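Local coordinates for surface layer protein (Geobacillus stearothermophilus, PDB 4UJ7) that probably self-assembles into the crystalline surface layer of the bacterial cell, here represented by a calcium-binding fragment of two immunoglobulin-like domains, at residues T23-F35 against K139-D152. Residues are numbered along the deposited sequence; the frame is centred on the assembly and turned at random.
Sequences TGVSVAKGQKATF and KVYAVDANGNIVGD
Val27 and Ile149 form a single beta bridge between two immunoglobulin-like BIG2 domains. Ile149 N donates to Ser26 O (3.1 Å, N-H...O 165°), and Ala28 N donates to Ile149 O (3.0 Å). Strands 25-28 and 149-152 cross at 64° between their N-to-C directions, consistent with pairing that stops at one bridge. In the modelled conformer, one of two and so less certain, Ile149 CD1 reaches Ala33 CB (4.0 Å) and lies over the centre of one face of the Tyr141 ring. Gln31, its chain bent at chi2 (-56°), lays its amide alongside the backbone of Val150 and Gly151, with OE1 3.3 Å from Gly151 CA. Water 2 donates to Gln31 OE1 and accepts from Asp152 N (2.9 Å). With an alanine here in place of Gln31, the amide is gone, which would probably uncover the Val150-Gly151 backbone and cost water 2 an acceptor. Behind the bridge, Asp144 OD1 accepts from Asn148 N and ND2, fixing the turn before Ile149, while Val150 and Gly151 form a classic bulge against Ala142. Lys139 NZ and Lys32 NZ, 4.4 Å apart, share Asp181 as salt-bridge partner; Lys139 NZ also bridges Asp152 OD2 (2.7 Å), so two carboxylates probably offset the like charges. Strand 25-28 is a sheet edge beside strand 96-105; strand 149-152 pairs with strand 135-144.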
ATOM      1  N   THR A  23       4.802   7.329 -10.552  1.00 16.35           N
ATOM      2  CA  THR A  23       5.720   8.042 -11.453  0.50 15.65           C
ATOM      3  C   THR A  23       6.646   8.953 -10.662  1.00 16.87           C
ATOM      4  O   THR A  23       7.426   9.727 -11.232  1.00 18.13           O
ATOM      5  CB  THR A  23       4.983   8.904 -12.504  0.50 14.50           C
ATOM      6  OG1 THR A  23       4.219   9.905 -11.827  0.50 12.50           O
ATOM      7  CG2 THR A  23       4.100   8.045 -13.426  0.50 14.89           C
ATOM      8  N   GLY A  24       6.576   8.851  -9.336  1.00 16.75           N
ATOM      9  CA  GLY A  24       7.407   9.694  -8.478  1.00 17.00           C
ATOM     10  C   GLY A  24       6.823   9.809  -7.094  1.00 17.58           C
ATOM     11  O   GLY A  24       5.604   9.886  -6.914  1.00 19.32           O
ATOM     12  N   VAL A  25       7.703   9.794  -6.100  1.00 16.77           N
ATOM     13  CA  VAL A  25       7.278   9.898  -4.728  1.00 17.46           C
ATOM     14  C   VAL A  25       7.350  11.352  -4.297  1.00 17.95           C
ATOM     15  O   VAL A  25       8.323  12.027  -4.592  1.00 19.53           O
ATOM     16  CB  VAL A  25       8.167   9.007  -3.838  1.00 17.72           C
ATOM     17  CG1 VAL A  25       7.896   9.256  -2.367  1.00 18.39           C
ATOM     18  CG2 VAL A  25       7.934   7.537  -4.188  1.00 18.37           C
ATOM     19  N   SER A  26       6.311  11.808  -3.603  1.00 18.57           N
ATOM     20  CA  SER A  26       6.221  13.179  -3.095  1.00 19.55           C
ATOM     21  C   SER A  26       5.867  13.105  -1.622  1.00 18.31           C
ATOM     22  O   SER A  26       4.746  12.763  -1.263  1.00 17.57           O
ATOM     23  CB  SER A  26       5.106  13.923  -3.828  1.00 22.56           C
ATOM     24  OG  SER A  26       5.212  13.774  -5.229  1.00 25.64           O
ATOM     25  N   VAL A  27       6.820  13.434  -0.762  1.00 18.59           N
ATOM     26  CA  VAL A  27       6.638  13.214   0.668  1.00 18.16           C
ATOM     27  C   VAL A  27       7.215  14.360   1.508  1.00 18.69           C
ATOM     28  O   VAL A  27       8.238  14.925   1.140  1.00 19.00           O
ATOM     29  CB  VAL A  27       7.227  11.827   1.067  1.00 18.99           C
ATOM     30  CG1 VAL A  27       8.745  11.738   0.880  1.00 18.69           C
ATOM     31  CG2 VAL A  27       6.803  11.443   2.466  1.00 20.69           C
ATOM     32  N   ALA A  28       6.553  14.703   2.611  1.00 18.32           N
ATOM     33  CA  ALA A  28       7.126  15.663   3.563  1.00 18.76           C
ATOM     34  C   ALA A  28       8.279  15.051   4.348  1.00 19.83           C
ATOM     35  O   ALA A  28       8.300  13.858   4.616  1.00 18.80           O
ATOM     36  CB  ALA A  28       6.060  16.205   4.507  1.00 19.20           C
ATOM     37  N   LYS A  29       9.258  15.880   4.700  1.00 20.39           N
ATOM     38  CA  LYS A  29      10.283  15.491   5.670  1.00 22.17           C
ATOM     39  C   LYS A  29       9.632  14.839   6.896  1.00 22.00           C
ATOM     40  O   LYS A  29       8.683  15.389   7.459  1.00 22.16           O
ATOM     41  CB  LYS A  29      11.092  16.725   6.097  1.00 25.15           C
ATOM     42  CG  LYS A  29      12.107  16.477   7.219  1.00 28.57           C
ATOM     43  CD  LYS A  29      12.647  17.788   7.785  1.00 32.03           C
ATOM     44  CE  LYS A  29      13.304  18.629   6.703  1.00 34.68           C
ATOM     45  NZ  LYS A  29      13.478  20.062   7.089  1.00 37.09           N
ATOM     46  N   GLY A  30      10.146  13.669   7.281  1.00 21.81           N
ATOM     47  CA  GLY A  30       9.634  12.915   8.419  1.00 20.20           C
ATOM     48  C   GLY A  30       8.477  11.977   8.121  1.00 20.79           C
ATOM     49  O   GLY A  30       8.038  11.233   8.997  1.00 21.74           O
ATOM     50  N   GLN A  31       7.971  12.011   6.889  1.00 19.58           N
ATOM     51  CA  GLN A  31       6.915  11.080   6.484  1.00 18.66           C
ATOM     52  C   GLN A  31       7.478   9.943   5.634  1.00 18.44           C
ATOM     53  O   GLN A  31       8.577  10.040   5.095  1.00 18.55           O
ATOM     54  CB  GLN A  31       5.819  11.811   5.693  1.00 18.44           C
ATOM     55  CG  GLN A  31       5.003  12.808   6.500  1.00 20.12           C
ATOM     56  CD  GLN A  31       4.351  12.185   7.721  1.00 21.18           C
ATOM     57  OE1 GLN A  31       3.598  11.206   7.622  1.00 23.18           O
ATOM     58  NE2 GLN A  31       4.624  12.760   8.885  1.00 23.01           N
ATOM     59  N   LYS A  32       6.714   8.863   5.521  1.00 17.66           N
ATOM     60  CA  LYS A  32       7.056   7.799   4.590  1.00 17.47           C
ATOM     61  C   LYS A  32       5.930   7.615   3.575  1.00 17.02           C
ATOM     62  O   LYS A  32       4.775   7.975   3.827  1.00 18.06           O
ATOM     63  CB  LYS A  32       7.425   6.482   5.307  1.00 19.58           C
ATOM     64  CG  LYS A  32       6.314   5.807   6.083  1.00 22.08           C
ATOM     65  CD  LYS A  32       6.880   4.669   6.924  1.00 23.31           C
ATOM     66  CE  LYS A  32       5.783   3.723   7.406  1.00 24.97           C
ATOM     67  NZ  LYS A  32       5.098   4.152   8.662  1.00 28.43           N
ATOM     68  N   ALA A  33       6.286   7.090   2.415  1.00 16.42           N
ATOM     69  CA  ALA A  33       5.313   6.774   1.365  1.00 16.96           C
ATOM     70  C   ALA A  33       5.656   5.414   0.758  1.00 16.54           C
ATOM     71  O   ALA A  33       6.803   4.964   0.825  1.00 16.69           O
ATOM     72  CB  ALA A  33       5.314   7.871   0.307  1.00 17.96           C
ATOM     73  N   THR A  34       4.666   4.733   0.195  1.00 15.51           N
ATOM     74  CA  THR A  34       4.925   3.430  -0.426  1.00 15.41           C
ATOM     75  C   THR A  34       4.491   3.410  -1.880  1.00 14.79           C
ATOM     76  O   THR A  34       3.640   4.214  -2.308  1.00 16.06           O
ATOM     77  CB  THR A  34       4.251   2.247   0.313  1.00 16.38           C
ATOM     78  OG1 THR A  34       2.829   2.284   0.117  1.00 18.19           O
ATOM     79  CG2 THR A  34       4.533   2.300   1.821  1.00 16.56           C
ATOM     80  N   PHE A  35       5.084   2.496  -2.641  1.00 14.13           N
ATOM     81  CA  PHE A  35       4.597   2.169  -3.977  1.00 13.63           C
ATOM     82  C   PHE A  35       4.877   0.709  -4.288  1.00 14.17           C
ATOM     83  O   PHE A  35       5.635   0.054  -3.568  1.00 13.70           O
ATOM     84  CB  PHE A  35       5.155   3.125  -5.052  1.00 13.58           C
ATOM     85  CG  PHE A  35       6.652   3.042  -5.262  1.00 13.27           C
ATOM     86  CD1 PHE A  35       7.193   2.145  -6.177  1.00 13.65           C
ATOM     87  CD2 PHE A  35       7.514   3.902  -4.588  1.00 13.77           C
ATOM     88  CE1 PHE A  35       8.563   2.085  -6.400  1.00 13.17           C
ATOM     89  CE2 PHE A  35       8.898   3.841  -4.801  1.00 13.58           C
ATOM     90  CZ  PHE A  35       9.420   2.929  -5.710  1.00 13.94           C
ATOM     91  N   LYS A 139      -4.187   2.072   5.096  1.00 14.95           N
ATOM     92  CA  LYS A 139      -3.717   3.286   5.755  1.00 16.03           C
ATOM     93  C   LYS A 139      -4.523   4.473   5.227  1.00 15.84           C
ATOM     94  O   LYS A 139      -5.104   4.411   4.141  1.00 16.52           O
ATOM     95  CB  LYS A 139      -2.213   3.506   5.530  1.00 17.19           C
ATOM     96  CG  LYS A 139      -1.333   2.731   6.507  1.00 18.24           C
ATOM     97  CD  LYS A 139       0.138   2.988   6.186  1.00 19.56           C
ATOM     98  CE  LYS A 139       1.037   2.373   7.245  1.00 19.20           C
ATOM     99  NZ  LYS A 139       0.881   3.082   8.533  1.00 19.38           N
ATOM    100  N   VAL A 140      -4.579   5.530   6.025  1.00 16.89           N
ATOM    101  CA  VAL A 140      -5.192   6.776   5.580  1.00 17.46           C
ATOM    102  C   VAL A 140      -4.157   7.895   5.695  1.00 17.57           C
ATOM    103  O   VAL A 140      -3.612   8.117   6.772  1.00 17.66           O
ATOM    104  CB  VAL A 140      -6.476   7.122   6.369  1.00 18.13           C
ATOM    105  CG1 VAL A 140      -7.129   8.380   5.802  1.00 18.93           C
ATOM    106  CG2 VAL A 140      -7.481   5.970   6.304  1.00 18.30           C
ATOM    107  N   TYR A 141      -3.873   8.556   4.567  1.00 17.73           N
ATOM    108  CA  TYR A 141      -2.915   9.670   4.523  1.00 18.99           C
ATOM    109  C   TYR A 141      -3.575  11.027   4.396  1.00 19.33           C
ATOM    110  O   TYR A 141      -4.591  11.182   3.709  1.00 19.57           O
ATOM    111  CB  TYR A 141      -1.955   9.510   3.344  1.00 19.35           C
ATOM    112  CG  TYR A 141      -1.122   8.254   3.384  1.00 19.71           C
ATOM    113  CD1 TYR A 141      -0.062   8.132   4.271  1.00 20.74           C
ATOM    114  CD2 TYR A 141      -1.412   7.187   2.545  1.00 21.21           C
ATOM    115  CE1 TYR A 141       0.702   6.976   4.319  1.00 21.01           C
ATOM    116  CE2 TYR A 141      -0.663   6.030   2.583  1.00 21.66           C
ATOM    117  CZ  TYR A 141       0.388   5.934   3.468  1.00 21.21           C
ATOM    118  OH  TYR A 141       1.147   4.791   3.487  1.00 23.94           O
ATOM    119  N   ALA A 142      -2.961  12.010   5.046  1.00 18.54           N
ATOM    120  CA  ALA A 142      -3.244  13.416   4.771  1.00 18.37           C
ATOM    121  C   ALA A 142      -2.301  13.940   3.665  1.00 17.98           C
ATOM    122  O   ALA A 142      -1.092  13.677   3.682  1.00 17.80           O
ATOM    123  CB  ALA A 142      -3.122  14.235   6.040  1.00 18.76           C
ATOM    124  N   VAL A 143      -2.864  14.690   2.720  1.00 18.08           N
ATOM    125  CA  VAL A 143      -2.161  15.109   1.509  0.50 17.69           C
ATOM    126  C   VAL A 143      -2.309  16.622   1.320  1.00 18.57           C
ATOM    127  O   VAL A 143      -3.421  17.134   1.399  1.00 19.75           O
ATOM    128  CB  VAL A 143      -2.735  14.346   0.286  0.50 17.39           C
ATOM    129  CG1 VAL A 143      -2.068  14.776  -1.005  0.50 16.99           C
ATOM    130  CG2 VAL A 143      -2.567  12.844   0.482  0.50 16.04           C
ATOM    131  N   ASP A 144      -1.203  17.327   1.065  1.00 18.36           N
ATOM    132  CA  ASP A 144      -1.303  18.778   0.839  1.00 19.17           C
ATOM    133  C   ASP A 144      -1.775  19.096  -0.581  1.00 21.05           C
ATOM    134  O   ASP A 144      -2.006  18.191  -1.384  1.00 21.35           O
ATOM    135  CB  ASP A 144      -0.007  19.515   1.231  1.00 20.12           C
ATOM    136  CG  ASP A 144       1.143  19.282   0.258  1.00 19.21           C
ATOM    137  OD1 ASP A 144       0.940  18.830  -0.894  1.00 20.87           O
ATOM    138  OD2 ASP A 144       2.289  19.555   0.653  1.00 22.36           O
ATOM    139  N   ALA A 145      -1.930  20.385  -0.889  1.00 21.32           N
ATOM    140  CA  ALA A 145      -2.521  20.806  -2.164  1.00 24.06           C
ATOM    141  C   ALA A 145      -1.719  20.357  -3.379  1.00 24.50           C
ATOM    142  O   ALA A 145      -2.289  20.190  -4.462  1.00 27.47           O
ATOM    143  CB  ALA A 145      -2.724  22.319  -2.184  1.00 24.35           C
ATOM    144  N   ASN A 146      -0.412  20.154  -3.192  1.00 24.42           N
ATOM    145  CA  ASN A 146       0.505  19.740  -4.262  1.00 25.27           C
ATOM    146  C   ASN A 146       0.665  18.219  -4.382  1.00 24.10           C
ATOM    147  O   ASN A 146       1.447  17.731  -5.204  1.00 25.13           O
ATOM    148  CB  ASN A 146       1.868  20.422  -4.099  1.00 27.75           C
ATOM    149  CG  ASN A 146       1.820  21.902  -4.427  1.00 30.21           C
ATOM    150  OD1 ASN A 146       1.176  22.313  -5.389  1.00 32.47           O
ATOM    151  ND2 ASN A 146       2.497  22.710  -3.623  1.00 32.82           N
ATOM    152  N   GLY A 147      -0.096  17.483  -3.576  1.00 22.48           N
ATOM    153  CA  GLY A 147      -0.090  16.020  -3.658  1.00 21.65           C
ATOM    154  C   GLY A 147       0.962  15.345  -2.797  1.00 20.69           C
ATOM    155  O   GLY A 147       1.220  14.143  -2.946  1.00 21.54           O
ATOM    156  N   ASN A 148       1.587  16.105  -1.899  1.00 20.21           N
ATOM    157  CA  ASN A 148       2.571  15.513  -0.987  1.00 19.73           C
ATOM    158  C   ASN A 148       1.940  14.892   0.240  1.00 17.95           C
ATOM    159  O   ASN A 148       1.024  15.458   0.831  1.00 17.71           O
ATOM    160  CB  ASN A 148       3.570  16.561  -0.522  1.00 20.33           C
ATOM    161  CG  ASN A 148       4.316  17.185  -1.663  1.00 22.08           C
ATOM    162  OD1 ASN A 148       5.217  16.576  -2.245  1.00 23.39           O
ATOM    163  ND2 ASN A 148       3.967  18.425  -1.972  1.00 23.25           N
ATOM    164  N   ILE A 149       2.419  13.713   0.623  1.00 17.92           N
ATOM    165  CA  ILE A 149       1.938  13.093   1.850  0.50 17.20           C
ATOM    166  C   ILE A 149       2.537  13.851   3.032  1.00 17.30           C
ATOM    167  O   ILE A 149       3.762  13.912   3.206  1.00 18.23           O
ATOM    168  CB  ILE A 149       2.240  11.576   1.928  0.50 17.31           C
ATOM    169  CG1 ILE A 149       1.307  10.808   0.990  0.50 17.37           C
ATOM    170  CG2 ILE A 149       2.039  11.059   3.349  0.50 17.22           C
ATOM    171  CD1 ILE A 149       1.664   9.351   0.818  0.50 17.32           C
ATOM    172  N   VAL A 150       1.654  14.447   3.823  1.00 17.09           N
ATOM    173  CA  VAL A 150       2.079  15.256   4.971  1.00 17.21           C
ATOM    174  C   VAL A 150       1.761  14.607   6.319  1.00 18.32           C
ATOM    175  O   VAL A 150       2.245  15.054   7.345  1.00 19.95           O
ATOM    176  CB  VAL A 150       1.553  16.718   4.903  1.00 17.58           C
ATOM    177  CG1 VAL A 150       2.145  17.431   3.695  1.00 17.74           C
ATOM    178  CG2 VAL A 150       0.028  16.746   4.876  1.00 17.28           C
ATOM    179  N   GLY A 151       0.968  13.538   6.330  1.00 17.52           N
ATOM    180  CA  GLY A 151       0.731  12.819   7.584  1.00 18.63           C
ATOM    181  C   GLY A 151       0.094  11.467   7.339  1.00 18.97           C
ATOM    182  O   GLY A 151      -0.620  11.287   6.356  1.00 21.23           O
ATOM    183  N   ASP A 152       0.380  10.513   8.226  1.00 20.16           N
ATOM    184  CA  ASP A 152      -0.319   9.238   8.264  1.00 19.54           C
ATOM    185  C   ASP A 152      -1.296   9.304   9.435  1.00 20.25           C
ATOM    186  O   ASP A 152      -0.894   9.303  10.595  1.00 19.86           O
ATOM    187  CB  ASP A 152       0.700   8.095   8.420  1.00 20.36           C
ATOM    188  CG  ASP A 152       0.055   6.723   8.505  1.00 21.30           C
ATOM    189  OD1 ASP A 152      -1.140   6.638   8.818  1.00 21.02           O
ATOM    190  OD2 ASP A 152       0.767   5.723   8.291  1.00 22.68           O
TER
HETATM  191  O   HOH W   1       2.029  11.314  -2.908  1.00 30.50           O
HETATM  192  O   HOH W   2       2.609  10.297  10.063  1.00 32.74           O
HETATM  193  O   HOH W   3       3.234   6.079   7.328  1.00 24.01           O
HETATM  194  O   HOH W   4       1.732   4.778   0.651  1.00 26.12           O